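Local coordinates for 14-3-3 protein (Cryptosporidium parvum, PDB 3EFZ) that belongs to the 14-3-3 family and probably binds phosphoserine-containing partner proteins in cell signalling, at residues 179-182 with 183-187. Numbering follows the deposited sequence.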
ATOM      1  N   LEU B 179     -24.073   9.566   5.869  1.00 36.86           N
ATOM      2  CA  LEU B 179     -24.466  10.966   6.129  1.00 36.96           C
ATOM      3  C   LEU B 179     -25.639  11.114   7.105  1.00 37.22           C
ATOM      4  O   LEU B 179     -25.583  11.954   8.019  1.00 37.41           O
ATOM      5  CB  LEU B 179     -24.777  11.714   4.817  1.00 36.69           C
ATOM      6  CG  LEU B 179     -23.618  12.070   3.879  1.00 37.05           C
ATOM      7  CD1 LEU B 179     -24.135  12.489   2.489  1.00 36.25           C
ATOM      8  CD2 LEU B 179     -22.741  13.151   4.469  1.00 35.84           C
ATOM      9  N   GLN B 180     -26.693  10.316   6.910  1.00 37.42           N
ATOM     10  CA  GLN B 180     -27.851  10.337   7.809  1.00 38.24           C
ATOM     11  C   GLN B 180     -27.467   9.931   9.240  1.00 37.93           C
ATOM     12  O   GLN B 180     -27.921  10.552  10.209  1.00 38.44           O
ATOM     13  CB  GLN B 180     -29.008   9.476   7.272  1.00 38.27           C
ATOM     14  CG  GLN B 180     -30.229   9.351   8.223  1.00 41.90           C
ATOM     15  CD  GLN B 180     -30.641  10.686   8.855  1.00 46.19           C
ATOM     16  OE1 GLN B 180     -31.045  11.631   8.166  1.00 48.19           O
ATOM     17  NE2 GLN B 180     -30.534  10.766  10.179  1.00 48.29           N
ATOM     18  N   ARG B 181     -26.635   8.904   9.370  1.00 37.43           N
ATOM     19  CA  ARG B 181     -26.126   8.496  10.681  1.00 37.58           C
ATOM     20  C   ARG B 181     -25.267   9.592  11.323  1.00 37.39           C
ATOM     21  O   ARG B 181     -25.404   9.878  12.513  1.00 37.55           O
ATOM     22  CB  ARG B 181     -25.338   7.193  10.568  1.00 37.59           C
ATOM     23  CG  ARG B 181     -26.188   5.966  10.338  1.00 37.36           C
ATOM     24  CD  ARG B 181     -25.273   4.826   9.902  1.00 38.84           C
ATOM     25  NE  ARG B 181     -25.980   3.568   9.678  1.00 37.79           N
ATOM     26  CZ  ARG B 181     -26.056   2.575  10.563  1.00 39.22           C
ATOM     27  NH1 ARG B 181     -25.507   2.677  11.782  1.00 36.06           N
ATOM     28  NH2 ARG B 181     -26.707   1.474  10.231  1.00 39.93           N
ATOM     29  N   GLU B 182     -24.402  10.220  10.531  1.00 37.20           N
ATOM     30  CA  GLU B 182     -23.629  11.384  11.005  1.00 37.55           C
ATOM     31  C   GLU B 182     -24.503  12.558  11.477  1.00 37.56           C
ATOM     32  O   GLU B 182     -24.236  13.136  12.530  1.00 37.23           O
ATOM     33  CB  GLU B 182     -22.596  11.821   9.960  1.00 36.96           C
ATOM     34  CG  GLU B 182     -21.497  10.754   9.770  1.00 37.69           C
ATOM     35  CD  GLU B 182     -20.938  10.687   8.358  1.00 37.05           C
ATOM     36  OE1 GLU B 182     -21.263  11.572   7.540  1.00 36.61           O
ATOM     37  OE2 GLU B 182     -20.181   9.735   8.068  1.00 36.61           O
ATOM     38  N   ARG B 183     -25.539  12.885  10.699  1.00 38.14           N
ATOM     39  CA  ARG B 183     -26.538  13.907  11.061  1.00 39.01           C
ATOM     40  C   ARG B 183     -27.252  13.613  12.386  1.00 38.77           C
ATOM     41  O   ARG B 183     -27.488  14.519  13.188  1.00 38.32           O
ATOM     42  CB  ARG B 183     -27.575  14.086   9.939  1.00 38.87           C
ATOM     43  CG  ARG B 183     -27.078  14.908   8.742  1.00 40.17           C
ATOM     44  CD  ARG B 183     -28.188  15.194   7.714  1.00 40.51           C
ATOM     45  NE  ARG B 183     -27.984  14.426   6.474  1.00 45.63           N
ATOM     46  CZ  ARG B 183     -28.769  13.434   6.047  1.00 44.91           C
ATOM     47  NH1 ARG B 183     -29.840  13.073   6.744  1.00 44.69           N
ATOM     48  NH2 ARG B 183     -28.478  12.799   4.915  1.00 46.24           N
ATOM     49  N   SER B 184     -27.585  12.341  12.597  1.00 39.23           N
ATOM     50  CA  SER B 184     -28.304  11.868  13.782  1.00 39.61           C
ATOM     51  C   SER B 184     -27.458  11.852  15.059  1.00 39.58           C
ATOM     52  O   SER B 184     -27.927  12.238  16.142  1.00 39.09           O
ATOM     53  CB  SER B 184     -28.801  10.443  13.542  1.00 39.77           C
ATOM     54  OG  SER B 184     -29.893  10.423  12.654  1.00 41.78           O
ATOM     55  N   PHE B 185     -26.212  11.407  14.921  1.00 39.84           N
ATOM     56  CA  PHE B 185     -25.433  10.972  16.077  1.00 40.19           C
ATOM     57  C   PHE B 185     -24.237  11.835  16.442  1.00 40.53           C
ATOM     58  O   PHE B 185     -23.759  11.779  17.577  1.00 41.07           O
ATOM     59  CB  PHE B 185     -25.021   9.508  15.923  1.00 39.70           C
ATOM     60  CG  PHE B 185     -26.183   8.567  15.726  1.00 40.05           C
ATOM     61  CD1 PHE B 185     -26.172   7.631  14.696  1.00 40.55           C
ATOM     62  CD2 PHE B 185     -27.297   8.623  16.560  1.00 40.24           C
ATOM     63  CE1 PHE B 185     -27.251   6.770  14.502  1.00 39.94           C
ATOM     64  CE2 PHE B 185     -28.372   7.772  16.369  1.00 40.05           C
ATOM     65  CZ  PHE B 185     -28.348   6.844  15.332  1.00 38.74           C
ATOM     66  N   LEU B 186     -23.775  12.649  15.500  1.00 41.01           N
ATOM     67  CA  LEU B 186     -22.567  13.432  15.718  1.00 41.05           C
ATOM     68  C   LEU B 186     -22.850  14.830  16.217  1.00 41.57           C
ATOM     69  O   LEU B 186     -23.702  15.550  15.691  1.00 42.16           O
ATOM     70  CB  LEU B 186     -21.684  13.478  14.469  1.00 40.52           C
ATOM     71  CG  LEU B 186     -21.048  12.166  14.011  1.00 38.85           C
ATOM     72  CD1 LEU B 186     -20.293  12.401  12.719  1.00 36.47           C
ATOM     73  CD2 LEU B 186     -20.128  11.591  15.076  1.00 37.91           C
ATOM     74  N   GLU B 187     -22.119  15.178  17.265  1.00 41.95           N
ATOM     75  CA  GLU B 187     -22.110  16.501  17.865  1.00 42.41           C
ATOM     76  C   GLU B 187     -21.613  17.513  16.841  1.00 42.04           C
ATOM     77  O   GLU B 187     -20.572  17.309  16.209  1.00 42.42           O
ATOM     78  CB  GLU B 187     -21.212  16.488  19.116  1.00 42.63           C
ATOM     79  CG  GLU B 187     -19.892  15.639  18.989  1.00 45.03           C
ATOM     80  CD  GLU B 187     -20.111  14.103  18.883  1.00 46.64           C
ATOM     81  OE1 GLU B 187     -19.376  13.429  18.121  1.00 46.67           O
ATOM     82  OE2 GLU B 187     -21.019  13.570  19.560  1.00 48.52           O
TER
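R183, S184, F185 and L186 each give their backbone N-H to the carbonyl four residues back, from L179 to E182, and these i+4 to i N-H...O=C bonds form the C-terminal turn of helix 161-185 in the all-helical 14-3-3 fold. The R183 N to L179 O bond is 2.8 Å long and fairly straight (164°). The last bond, L186 N to E182 O at 3.0 Å, closes the turn as L186 leaves helical geometry.

On the exposed side, R183 bends at chi3 (-109°) and folds back along the helix. One face of its guanidinium turns to L179 O and Q180 CA, both near the rim of the group, with CZ 3.7 Å from Q180 CA. The Q180 amide and this group are modelled too close, so their mutual orientation is doubtful. Q180 NE2 lies 2.6 Å from S184 OG.

On the side facing the neighbouring helices, E182 and L186 extend alongside each other in the same direction. E182 OE2 is hydrogen-bonded to T198 OG1, which ties this turn to helix 193-207. L179 packs on Y195, I199 and Y202 of that helix, while R181 rests on R141 and I145 of helix 138-158. The aliphatic part of E182 meets the leucine directly, with CG 3.6 Å from L186 CD1.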